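Local coordinates for AlgX/AlgJ SGNH hydrolase-like domain-containing protein (Eubacterium siraeum, PDB 4NZK) that is of unknown function but belongs to the DHHW family of SGNH hydrolase-like proteins, and may act on ester-linked groups, at residues E344-K347 / N348-S352; T245-S249 / I250-Q254; N154-I157 / Y158-D162; N135-N139 / V140-D144. All blocks are in the same frame, centred on the assembly; numbering follows the deposited sequence.

Contact 1: residues E344-K347 / N348-S352; sequences EGIK and NNLLS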
loop_
_atom_site.group_PDB
_atom_site.type_symbol
_atom_site.label_atom_id
_atom_site.label_comp_id
_atom_site.label_asym_id
_atom_site.label_seq_id
_atom_site.Cartn_x
_atom_site.Cartn_y
_atom_site.Cartn_z
ATOM N N GLU A 344 -4.097 -15.021 1.958
ATOM C CA GLU A 344 -3.659 -16.416 1.932
ATOM C C GLU A 344 -2.251 -16.540 1.365
ATOM O O GLU A 344 -1.568 -17.554 1.594
ATOM C CB GLU A 344 -4.639 -17.291 1.147
ATOM C CG GLU A 344 -6.052 -17.275 1.732
ATOM C CD GLU A 344 -6.107 -17.644 3.225
ATOM O OE1 GLU A 344 -5.447 -18.631 3.630
ATOM O OE2 GLU A 344 -6.789 -16.945 4.016
ATOM N N GLY A 345 -1.785 -15.511 0.653
ATOM C CA GLY A 345 -0.414 -15.525 0.145
ATOM C C GLY A 345 0.624 -15.532 1.252
ATOM O O GLY A 345 1.775 -15.989 1.079
ATOM N N ILE A 346 0.248 -15.007 2.402
ATOM C CA ILE A 346 1.164 -15.017 3.514
ATOM C C ILE A 346 1.419 -16.485 3.892
ATOM O O ILE A 346 2.561 -16.876 4.084
ATOM C CB ILE A 346 0.668 -14.165 4.684
ATOM C CG1 ILE A 346 0.468 -12.704 4.207
ATOM C CG2 ILE A 346 1.648 -14.249 5.858
ATOM C CD1 ILE A 346 -0.299 -11.813 5.195
ATOM N N LYS A 347 0.354 -17.276 3.999
ATOM C CA LYS A 347 0.481 -18.687 4.368
ATOM C C LYS A 347 1.128 -19.472 3.237
ATOM O O LYS A 347 2.083 -20.200 3.456
ATOM C CB LYS A 347 -0.894 -19.273 4.689
ATOM C CG LYS A 347 -0.831 -20.756 4.997
ATOM C CD LYS A 347 -2.184 -21.381 5.238
ATOM C CE LYS A 347 -1.982 -22.881 5.465
ATOM N NZ LYS A 347 -3.231 -23.598 5.845
ATOM N N ASN A 348 0.666 -19.252 2.010
ATOM C CA ASN A 348 1.101 -20.109 0.904
ATOM C C ASN A 348 2.417 -19.765 0.292
ATOM O O ASN A 348 3.068 -20.635 -0.313
ATOM C CB ASN A 348 0.048 -20.095 -0.180
ATOM C CG ASN A 348 -1.287 -20.665 0.300
ATOM O OD1 ASN A 348 -1.332 -21.529 1.180
ATOM N ND2 ASN A 348 -2.366 -20.157 -0.258
ATOM N N ASN A 349 2.798 -18.492 0.401
ATOM C CA ASN A 349 4.051 -18.020 -0.193
ATOM C C ASN A 349 5.096 -17.679 0.866
ATOM O O ASN A 349 6.190 -18.193 0.842
ATOM C CB ASN A 349 3.790 -16.831 -1.122
ATOM C CG ASN A 349 2.755 -17.133 -2.210
ATOM O OD1 ASN A 349 2.676 -18.255 -2.725
ATOM N ND2 ASN A 349 1.924 -16.126 -2.542
ATOM N N LEU A 350 4.762 -16.801 1.788
ATOM C CA LEU A 350 5.735 -16.373 2.773
ATOM C C LEU A 350 6.105 -17.466 3.767
ATOM O O LEU A 350 7.248 -17.555 4.172
ATOM C CB LEU A 350 5.239 -15.149 3.552
ATOM C CG LEU A 350 5.416 -13.812 2.850
ATOM C CD1 LEU A 350 4.859 -13.746 1.463
ATOM C CD2 LEU A 350 4.882 -12.679 3.702
ATOM N N LEU A 351 5.116 -18.258 4.183
ATOM C CA LEU A 351 5.349 -19.254 5.211
ATOM C C LEU A 351 5.573 -20.661 4.715
ATOM O O LEU A 351 5.705 -21.548 5.549
ATOM C CB LEU A 351 4.196 -19.238 6.195
ATOM C CG LEU A 351 4.099 -17.934 6.972
ATOM C CD1 LEU A 351 2.807 -17.866 7.773
ATOM C CD2 LEU A 351 5.303 -17.742 7.885
ATOM N N SER A 352 5.629 -20.849 3.398
ATOM C CA SER A 352 5.926 -22.152 2.780
ATOM C C SER A 352 7.422 -22.226 2.600
ATOM O O SER A 352 8.069 -21.253 2.155
ATOM C CB SER A 352 5.207 -22.313 1.456
ATOM O OG SER A 352 5.576 -21.302 0.526
HETATM O O HOH W 1 -4.727 -20.744 2.136
#
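This is a local contact within one short helix, 344-350, near the C-terminus, where the carbonyls of E344, G345 and I346 meet amides of N348 to L351. N348 N donates to E344 O at 2.8 Å with an N-H...O angle of 162°, as in a regular alpha helix. One residue on, the turn widens. G345 O takes two donors: N349 N at 2.8 Å, which sits above the carbonyl plane, and L350 N at 3.2 Å, which lies in it. L351 N reaches back five residues to I346 O at 2.9 Å. S352 then folds over the end, and its OG donates to N348 O at 2.7 Å from above that carbonyl plane.

The buried side is apolar. I346 CG2 is anti to its backbone N (CG1 at chi1 -59°). It meets L350 CD2 at 4.2 Å, and the two side chains cross obliquely. CD1 of L351 approaches the same methyl at 4.3 Å. I346 also packs on helix 83-96, and both I346 and L350 touch F331 of strand 328-334.

The polar side is held by more distant partners. The E344 carboxylate bonds to Y88 OH and N84 ND2. A water also donates to E344 OE1, and N348 ND2 makes a weak bond to that water. N349 ND2 bonds to I310 O. It lies close to G345, where a side chain would be cramped.

The i to i+5 bonds, with the doubly used carbonyl of G345, are characteristic of a helix that closes in a wider pi-type turn.

Contact 2: residues T245-S249 / I250-Q254; sequences TQFHS and IFVDQ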
loop_
_atom_site.group_PDB
_atom_site.type_symbol
_atom_site.label_atom_id
_atom_site.label_comp_id
_atom_site.label_asym_id
_atom_site.label_seq_id
_atom_site.Cartn_x
_atom_site.Cartn_y
_atom_site.Cartn_z
ATOM N N THR A 245 20.088 -4.832 -14.694
ATOM C CA THR A 245 21.386 -4.625 -14.059
ATOM C C THR A 245 21.806 -3.155 -13.955
ATOM O O THR A 245 22.430 -2.753 -12.962
ATOM C CB THR A 245 22.468 -5.433 -14.803
ATOM O OG1 THR A 245 22.004 -6.779 -14.976
ATOM C CG2 THR A 245 23.773 -5.450 -14.009
ATOM N N GLN A 246 21.448 -2.347 -14.946
ATOM C CA GLN A 246 21.847 -0.933 -14.955
ATOM C C GLN A 246 20.762 0.042 -14.476
ATOM O O GLN A 246 20.951 1.241 -14.548
ATOM C CB GLN A 246 22.318 -0.514 -16.365
ATOM C CG GLN A 246 23.428 -1.390 -16.927
ATOM C CD GLN A 246 24.677 -1.371 -16.079
ATOM O OE1 GLN A 246 25.066 -0.331 -15.542
ATOM N NE2 GLN A 246 25.322 -2.523 -15.958
ATOM N N PHE A 247 19.643 -0.480 -13.973
ATOM C CA PHE A 247 18.545 0.351 -13.580
ATOM C C PHE A 247 18.414 0.383 -12.057
ATOM O O PHE A 247 18.244 -0.655 -11.427
ATOM C CB PHE A 247 17.251 -0.126 -14.221
ATOM C CG PHE A 247 16.115 0.799 -13.957
ATOM C CD1 PHE A 247 16.082 2.042 -14.566
ATOM C CD2 PHE A 247 15.114 0.465 -13.075
ATOM C CE1 PHE A 247 15.059 2.929 -14.310
ATOM C CE2 PHE A 247 14.083 1.349 -12.816
ATOM C CZ PHE A 247 14.049 2.581 -13.437
ATOM N N HIS A 248 18.498 1.577 -11.475
ATOM C CA HIS A 248 18.615 1.683 -10.019
ATOM C C HIS A 248 17.694 2.695 -9.352
ATOM O O HIS A 248 17.886 3.007 -8.185
ATOM C CB HIS A 248 20.084 1.957 -9.643
ATOM C CG HIS A 248 21.015 0.875 -10.082
ATOM N ND1 HIS A 248 20.964 -0.404 -9.574
ATOM C CD2 HIS A 248 21.997 0.874 -11.012
ATOM C CE1 HIS A 248 21.875 -1.150 -10.171
ATOM N NE2 HIS A 248 22.520 -0.396 -11.046
ATOM N N SER A 249 16.670 3.139 -10.056
ATOM C CA SER A 249 15.654 4.026 -9.496
ATOM C C SER A 249 14.427 3.215 -9.121
ATOM O O SER A 249 14.180 2.151 -9.679
ATOM C CB SER A 249 15.227 5.078 -10.526
ATOM O OG SER A 249 14.234 5.939 -9.994
ATOM N N ILE A 250 13.677 3.705 -8.133
ATOM C CA ILE A 250 12.358 3.125 -7.852
ATOM C C ILE A 250 11.264 3.786 -8.668
ATOM O O ILE A 250 10.117 3.392 -8.554
ATOM C CB ILE A 250 11.963 3.138 -6.356
ATOM C CG1 ILE A 250 11.842 4.571 -5.864
ATOM C CG2 ILE A 250 12.919 2.274 -5.559
ATOM C CD1 ILE A 250 11.267 4.614 -4.466
ATOM N N PHE A 251 11.581 4.832 -9.429
ATOM C CA PHE A 251 10.593 5.536 -10.251
ATOM C C PHE A 251 10.789 5.145 -11.686
ATOM O O PHE A 251 11.864 5.382 -12.249
ATOM C CB PHE A 251 10.690 7.069 -10.064
ATOM C CG PHE A 251 10.553 7.486 -8.629
ATOM C CD1 PHE A 251 9.306 7.642 -8.052
ATOM C CD2 PHE A 251 11.670 7.678 -7.843
ATOM C CE1 PHE A 251 9.174 7.988 -6.699
ATOM C CE2 PHE A 251 11.556 7.994 -6.500
ATOM C CZ PHE A 251 10.291 8.173 -5.925
ATOM N N VAL A 252 9.734 4.571 -12.272
ATOM C CA VAL A 252 9.771 4.036 -13.604
ATOM C C VAL A 252 8.857 4.860 -14.493
ATOM O O VAL A 252 7.691 5.063 -14.175
ATOM C CB VAL A 252 9.322 2.562 -13.571
ATOM C CG1 VAL A 252 9.371 1.923 -14.957
ATOM C CG2 VAL A 252 10.251 1.768 -12.668
ATOM N N ASP A 253 9.354 5.281 -15.641
ATOM C CA ASP A 253 8.517 6.063 -16.583
ATOM C C ASP A 253 7.357 5.225 -17.118
ATOM O O ASP A 253 7.521 4.031 -17.416
ATOM C CB ASP A 253 9.343 6.589 -17.745
ATOM C CG ASP A 253 10.319 7.684 -17.324
ATOM O OD1 ASP A 253 10.124 8.298 -16.245
ATOM O OD2 ASP A 253 11.281 7.936 -18.082
ATOM N N GLN A 254 6.186 5.847 -17.143
ATOM C CA GLN A 254 4.968 5.207 -17.576
ATOM C C GLN A 254 4.105 6.138 -18.383
ATOM O O GLN A 254 4.141 7.362 -18.176
ATOM C CB GLN A 254 4.104 4.840 -16.373
ATOM C CG GLN A 254 4.718 3.878 -15.393
ATOM C CD GLN A 254 4.869 2.487 -15.918
ATOM O OE1 GLN A 254 4.223 2.116 -16.886
ATOM N NE2 GLN A 254 5.733 1.702 -15.287
#
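The F247 ring meets F251 at its edge: near the ring plane, CZ lies 3.7 Å from F251 O. V252 comes in obliquely, with CG2 3.9 Å from F247 CE2. Over the centre of one face of the F247 ring sits the backbone N of S249, 4.1 Å above the plane. This ring is brought round to the later residues because CG is anti to the backbone N (chi1 -174°). The F251 ring has I250 CG1 over one face, offset toward the rim. At its edge lies S249 OG, 3.8 Å from F251 CD2.

The polar link is short and straight. F251 N donates to S249 OG at 2.9 Å, with an N-H...O angle of 163°. With chi1 at 180°, OG extends away from its own N and follows the chain forward to the amide two residues on. S249 OG has a second partner in Y229 OH, and the same hydroxyl of Y229 is bonded to I250 N. S249 O is held by Y233 OH. An alanine in place of S249 would probably leave the F251 amide without this acceptor and cost Y229 one of its partners, so the turn could open.

Outside the turn, I250 points into the protein against M264, P296 and I299. The side chain of V252 is about 4 Å from a bound 1,2-ethanediol, probably from the crystallisation liquor.

A serine OG that accepts from the backbone N of residue i+2 fits an ST turn. Here the turn bends the long surface loop between strands 229-234 and 270-275 and ties it to strand 229-234.

Contact 3: residues N154-I157 / Y158-D162; sequences NEYI and YTRTD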
loop_
_atom_site.group_PDB
_atom_site.type_symbol
_atom_site.label_atom_id
_atom_site.label_comp_id
_atom_site.label_asym_id
_atom_site.label_seq_id
_atom_site.Cartn_x
_atom_site.Cartn_y
_atom_site.Cartn_z
ATOM N N ASN A 154 -9.926 16.160 3.796
ATOM C CA ASN A 154 -10.105 17.334 2.968
ATOM C C ASN A 154 -9.046 17.517 1.898
ATOM O O ASN A 154 -9.198 18.363 0.992
ATOM C CB ASN A 154 -10.194 18.585 3.837
ATOM C CG ASN A 154 -11.472 18.637 4.655
ATOM O OD1 ASN A 154 -12.510 18.080 4.270
ATOM N ND2 ASN A 154 -11.426 19.348 5.740
ATOM N N GLU A 155 -7.962 16.747 2.001
ATOM C CA GLU A 155 -6.892 16.784 1.055
ATOM C C GLU A 155 -7.087 15.727 -0.042
ATOM O O GLU A 155 -7.981 14.887 0.046
ATOM C CB GLU A 155 -5.555 16.594 1.770
ATOM C CG GLU A 155 -5.264 17.671 2.825
ATOM C CD GLU A 155 -4.176 17.251 3.767
ATOM O OE1 GLU A 155 -3.127 16.773 3.277
ATOM O OE2 GLU A 155 -4.396 17.353 5.004
ATOM N N TYR A 156 -6.254 15.768 -1.074
ATOM C CA TYR A 156 -6.396 14.863 -2.230
ATOM C C TYR A 156 -5.580 13.589 -1.922
ATOM O O TYR A 156 -4.558 13.288 -2.544
ATOM C CB TYR A 156 -5.897 15.570 -3.479
ATOM C CG TYR A 156 -6.283 14.995 -4.832
ATOM C CD1 TYR A 156 -6.890 13.746 -4.977
ATOM C CD2 TYR A 156 -6.011 15.715 -5.976
ATOM C CE1 TYR A 156 -7.237 13.256 -6.233
ATOM C CE2 TYR A 156 -6.350 15.239 -7.227
ATOM C CZ TYR A 156 -6.959 14.010 -7.356
ATOM O OH TYR A 156 -7.266 13.579 -8.629
ATOM N N ILE A 157 -6.101 12.827 -0.967
ATOM C CA ILE A 157 -5.403 11.661 -0.449
ATOM C C ILE A 157 -5.767 10.374 -1.175
ATOM O O ILE A 157 -5.002 9.397 -1.167
ATOM C CB ILE A 157 -5.600 11.471 1.072
ATOM C CG1 ILE A 157 -7.068 11.563 1.462
ATOM C CG2 ILE A 157 -4.731 12.496 1.807
ATOM C CD1 ILE A 157 -7.337 10.948 2.825
ATOM N N TYR A 158 -6.943 10.371 -1.807
ATOM C CA TYR A 158 -7.387 9.213 -2.586
ATOM C C TYR A 158 -7.697 9.624 -4.016
ATOM O O TYR A 158 -8.114 10.727 -4.283
ATOM C CB TYR A 158 -8.631 8.543 -1.986
ATOM C CG TYR A 158 -8.359 7.632 -0.813
ATOM C CD1 TYR A 158 -8.324 8.117 0.489
ATOM C CD2 TYR A 158 -8.116 6.251 -1.031
ATOM C CE1 TYR A 158 -8.046 7.279 1.530
ATOM C CE2 TYR A 158 -7.860 5.404 0.041
ATOM C CZ TYR A 158 -7.829 5.945 1.315
ATOM O OH TYR A 158 -7.543 5.186 2.443
ATOM N N THR A 159 -7.444 8.719 -4.947
ATOM C CA THR A 159 -7.866 8.982 -6.331
ATOM C C THR A 159 -9.369 8.758 -6.456
ATOM O O THR A 159 -9.973 8.065 -5.622
ATOM C CB THR A 159 -7.163 8.068 -7.303
ATOM O OG1 THR A 159 -7.632 6.747 -7.090
ATOM C CG2 THR A 159 -5.646 8.142 -7.097
ATOM N N ARG A 160 -9.971 9.384 -7.472
ATOM C CA ARG A 160 -11.357 9.162 -7.797
ATOM C C ARG A 160 -11.523 7.983 -8.776
ATOM O O ARG A 160 -12.595 7.378 -8.824
ATOM C CB ARG A 160 -11.986 10.381 -8.436
ATOM C CG ARG A 160 -12.161 11.541 -7.485
ATOM C CD ARG A 160 -12.912 12.709 -8.132
ATOM N NE ARG A 160 -12.022 13.390 -9.069
ATOM C CZ ARG A 160 -11.941 13.156 -10.376
ATOM N NH1 ARG A 160 -12.748 12.312 -11.012
ATOM N NH2 ARG A 160 -11.026 13.780 -11.073
ATOM N N THR A 161 -10.490 7.680 -9.565
ATOM C CA THR A 161 -10.636 6.750 -10.683
ATOM C C THR A 161 -9.734 5.507 -10.587
ATOM O O THR A 161 -9.601 4.738 -11.540
ATOM C CB THR A 161 -10.333 7.420 -12.037
ATOM O OG1 THR A 161 -8.928 7.678 -12.173
ATOM C CG2 THR A 161 -11.167 8.712 -12.235
ATOM N N ASP A 162 -9.101 5.330 -9.437
ATOM C CA ASP A 162 -8.183 4.204 -9.239
ATOM C C ASP A 162 -8.499 3.478 -7.944
ATOM O O ASP A 162 -9.114 4.043 -7.029
ATOM C CB ASP A 162 -6.748 4.688 -9.255
ATOM C CG ASP A 162 -5.719 3.569 -9.408
ATOM O OD1 ASP A 162 -5.795 2.762 -10.381
ATOM O OD2 ASP A 162 -4.781 3.554 -8.571
HETATM O O HOH W 2 -9.087 12.332 -1.509
HETATM O O HOH W 3 -9.141 15.441 -9.730
#
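Y156 and Y158 meet edge-on through a ring and a carbonyl. Y158 O lies in the plane of the Y156 ring, 3.3 Å from CE1. The ring reaches forward because its CG is anti to the backbone N (chi1 -164°). Y156 is also the centre of an inverse gamma turn, with a weak bond from I157 N to E155 O.

The apolar contact is between I157 and Y158. I157 CG1 lies 3.8 Å from Y158 CD1, and I157 CD1 also lies near Y158 CD1 and CE1. I157 also packs on L168 and Y172 of helix 167-180. Y114 touches both I157 and Y158.

Water carries the polar links. One water donates to Y156 OH at 2.9 Å and accepts from R160 NH2 at 2.8 Å, in the plane of the guanidinium. Another accepts from Y158 N at 2.9 Å.

Direct polar partners lie beyond the segments. Y156 OH bonds to D218 OD1, which also takes R160 N. R160 NH1 is held by the carbonyls of T71 and D216, and Y158 OH by P108 O. Replacing Y158 by an alanine would probably leave P108 O without this donor and open a gap beside I157 and Y114.

Further along the loop, D162 OD2 bonds to H164 ND1. D162 and H164 are the first and third residues of the DHHW sequence that names the family. Such an Asp-X-His pair is consistent with the Asp and His of the Ser-His-Asp catalytic triad of related AlgJ-type proteins.

Contact 4: residues N135-N139 / V140-D144; sequences NKLVN and VINVD. With EDO (1,2-ethanediol), chain D.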
loop_
_atom_site.group_PDB
_atom_site.type_symbol
_atom_site.label_atom_id
_atom_site.label_comp_id
_atom_site.label_asym_id
_atom_site.label_seq_id
_atom_site.Cartn_x
_atom_site.Cartn_y
_atom_site.Cartn_z
ATOM N N ASN A 135 -7.069 -6.753 17.136
ATOM C CA ASN A 135 -7.418 -7.430 18.368
ATOM C C ASN A 135 -6.896 -8.855 18.397
ATOM O O ASN A 135 -6.798 -9.444 19.471
ATOM C CB ASN A 135 -8.931 -7.434 18.562
ATOM C CG ASN A 135 -9.484 -6.050 18.854
ATOM O OD1 ASN A 135 -8.806 -5.192 19.412
ATOM N ND2 ASN A 135 -10.740 -5.848 18.496
ATOM N N LYS A 136 -6.594 -9.425 17.232
ATOM C CA LYS A 136 -6.153 -10.815 17.142
ATOM C C LYS A 136 -4.642 -10.950 17.038
ATOM O O LYS A 136 -4.101 -12.084 17.058
ATOM C CB LYS A 136 -6.830 -11.467 15.917
ATOM C CG LYS A 136 -8.321 -11.662 16.104
ATOM C CD LYS A 136 -9.067 -11.960 14.821
ATOM C CE LYS A 136 -10.556 -12.210 15.051
ATOM N NZ LYS A 136 -11.266 -11.043 15.698
ATOM N N LEU A 137 -3.929 -9.825 16.952
ATOM C CA LEU A 137 -2.466 -9.851 16.835
ATOM C C LEU A 137 -1.807 -10.180 18.145
ATOM O O LEU A 137 -2.284 -9.770 19.209
ATOM C CB LEU A 137 -1.931 -8.514 16.376
ATOM C CG LEU A 137 -2.324 -8.112 14.969
ATOM C CD1 LEU A 137 -1.867 -6.674 14.738
ATOM C CD2 LEU A 137 -1.818 -9.074 13.907
ATOM N N VAL A 138 -0.698 -10.922 18.063
ATOM C CA VAL A 138 0.122 -11.297 19.210
ATOM C C VAL A 138 1.569 -10.889 18.906
ATOM O O VAL A 138 2.200 -11.407 17.981
ATOM C CB VAL A 138 0.064 -12.799 19.493
ATOM C CG1 VAL A 138 1.017 -13.170 20.624
ATOM C CG2 VAL A 138 -1.350 -13.213 19.821
ATOM N N ASN A 139 2.077 -9.933 19.694
ATOM C CA ASN A 139 3.429 -9.409 19.565
ATOM C C ASN A 139 3.745 -8.811 18.184
ATOM O O ASN A 139 4.872 -8.819 17.712
ATOM C CB ASN A 139 4.462 -10.454 19.936
ATOM C CG ASN A 139 4.332 -10.911 21.345
ATOM O OD1 ASN A 139 4.022 -10.105 22.228
ATOM N ND2 ASN A 139 4.545 -12.227 21.584
ATOM N N VAL A 140 2.709 -8.275 17.568
ATOM C CA VAL A 140 2.814 -7.524 16.322
ATOM C C VAL A 140 2.313 -6.120 16.636
ATOM O O VAL A 140 1.234 -5.965 17.220
ATOM C CB VAL A 140 2.006 -8.167 15.173
ATOM C CG1 VAL A 140 2.014 -7.323 13.918
ATOM C CG2 VAL A 140 2.578 -9.532 14.867
ATOM N N ILE A 141 3.072 -5.116 16.226
ATOM C CA ILE A 141 2.740 -3.717 16.537
ATOM C C ILE A 141 1.743 -3.168 15.535
ATOM O O ILE A 141 2.020 -3.119 14.355
ATOM C CB ILE A 141 4.022 -2.865 16.483
ATOM C CG1 ILE A 141 5.037 -3.401 17.501
ATOM C CG2 ILE A 141 3.708 -1.402 16.702
ATOM C CD1 ILE A 141 6.431 -2.887 17.264
ATOM N N ASN A 142 0.589 -2.742 16.005
ATOM C CA ASN A 142 -0.431 -2.228 15.111
ATOM C C ASN A 142 -0.207 -0.749 14.886
ATOM O O ASN A 142 0.006 -0.010 15.816
ATOM C CB ASN A 142 -1.847 -2.439 15.645
ATOM C CG ASN A 142 -2.879 -2.075 14.592
ATOM O OD1 ASN A 142 -2.902 -2.687 13.520
ATOM N ND2 ASN A 142 -3.678 -1.063 14.854
ATOM N N VAL A 143 -0.284 -0.335 13.631
ATOM C CA VAL A 143 -0.148 1.063 13.268
ATOM C C VAL A 143 -1.539 1.555 12.802
ATOM O O VAL A 143 -2.161 0.927 11.964
ATOM C CB VAL A 143 0.861 1.247 12.117
ATOM C CG1 VAL A 143 1.009 2.709 11.730
ATOM C CG2 VAL A 143 2.187 0.627 12.435
ATOM N N ASP A 144 -2.006 2.660 13.375
ATOM C CA ASP A 144 -3.327 3.185 13.070
ATOM C C ASP A 144 -3.317 4.096 11.845
ATOM O O ASP A 144 -3.444 5.329 11.931
ATOM C CB ASP A 144 -3.929 3.891 14.271
ATOM C CG ASP A 144 -5.443 4.040 14.178
ATOM O OD1 ASP A 144 -6.041 3.836 13.076
ATOM O OD2 ASP A 144 -6.021 4.392 15.247
HETATM C C1 EDO D . -13.938 -12.529 18.665
HETATM O O1 EDO D . -13.209 -11.618 19.546
HETATM C C2 EDO D . -14.615 -11.765 17.515
HETATM O O2 EDO D . -13.858 -11.878 16.274
#
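The link between helix 126-136 and edge strand 141-142 is drawn together by L137 and V140. Their side chains cross at an angle, with L137 CD1 4.0 Å from V140 CG1. The other leucine branch also takes part, with L137 CD2 4.1 Å from V140 CB. L137 CG sits beside its backbone N (chi1 -66°), which sends both methyls over the start of the strand. L137 CD1 reaches N142 OD1 as well, at 4.3 Å. This is a loose contact, since the polar partner of that oxygen is N104 ND2 on the neighbouring strand.

The chain turns sharply at N139. Its backbone has phi 58° and psi 31°, a left-handed conformation, and this lets V140 fold back beside L137. V140 CG2 also comes within 3.7 Å of V138 O. No hydrogen bond joins the two segments, so the link rests on apolar contact and on bonds to its surroundings.

N90 of helix 83-96 holds the turn on one side: its ND2 bonds to K136 O and its OD1 to V138 N. At the surface, K136 NZ donates to O2 of a 1,2-ethanediol at 2.8 Å, probably from the crystallisation liquor. It also bonds to S132 OG. At the far end, D144 OD1 bonds to A147 N and caps the start of helix 145-150.

Strand 141-142 runs parallel to strand 101-107 and is bonded to it through I141 and V143. The connection through helix 126-136 is typical of a beta-alpha-beta crossover at the margin of an alpha/beta sheet.

In the fold
Along the chain the order is contact 4, contact 3, contact 2, contact 1. None touches another. Contacts 1 and 4 are closest by centres, about 19 Å apart, and both pack on helix 83-96. Contact 4 leads into edge strand 141-142 of the seven-stranded mixed sheet, while contact 1 packs against its strand 328-334. Contact 2 lies near the other edge, beside strand 229-234, and its centre is about 34 Å from that of contact 4. Contact 3 lies in the loop before helix 167-180, centre to centre about 26 Å from contact 2 and 31 Å from contact 1. It bears the DHHW aspartate; the nearest atoms of contact 4 are about 10 Å away.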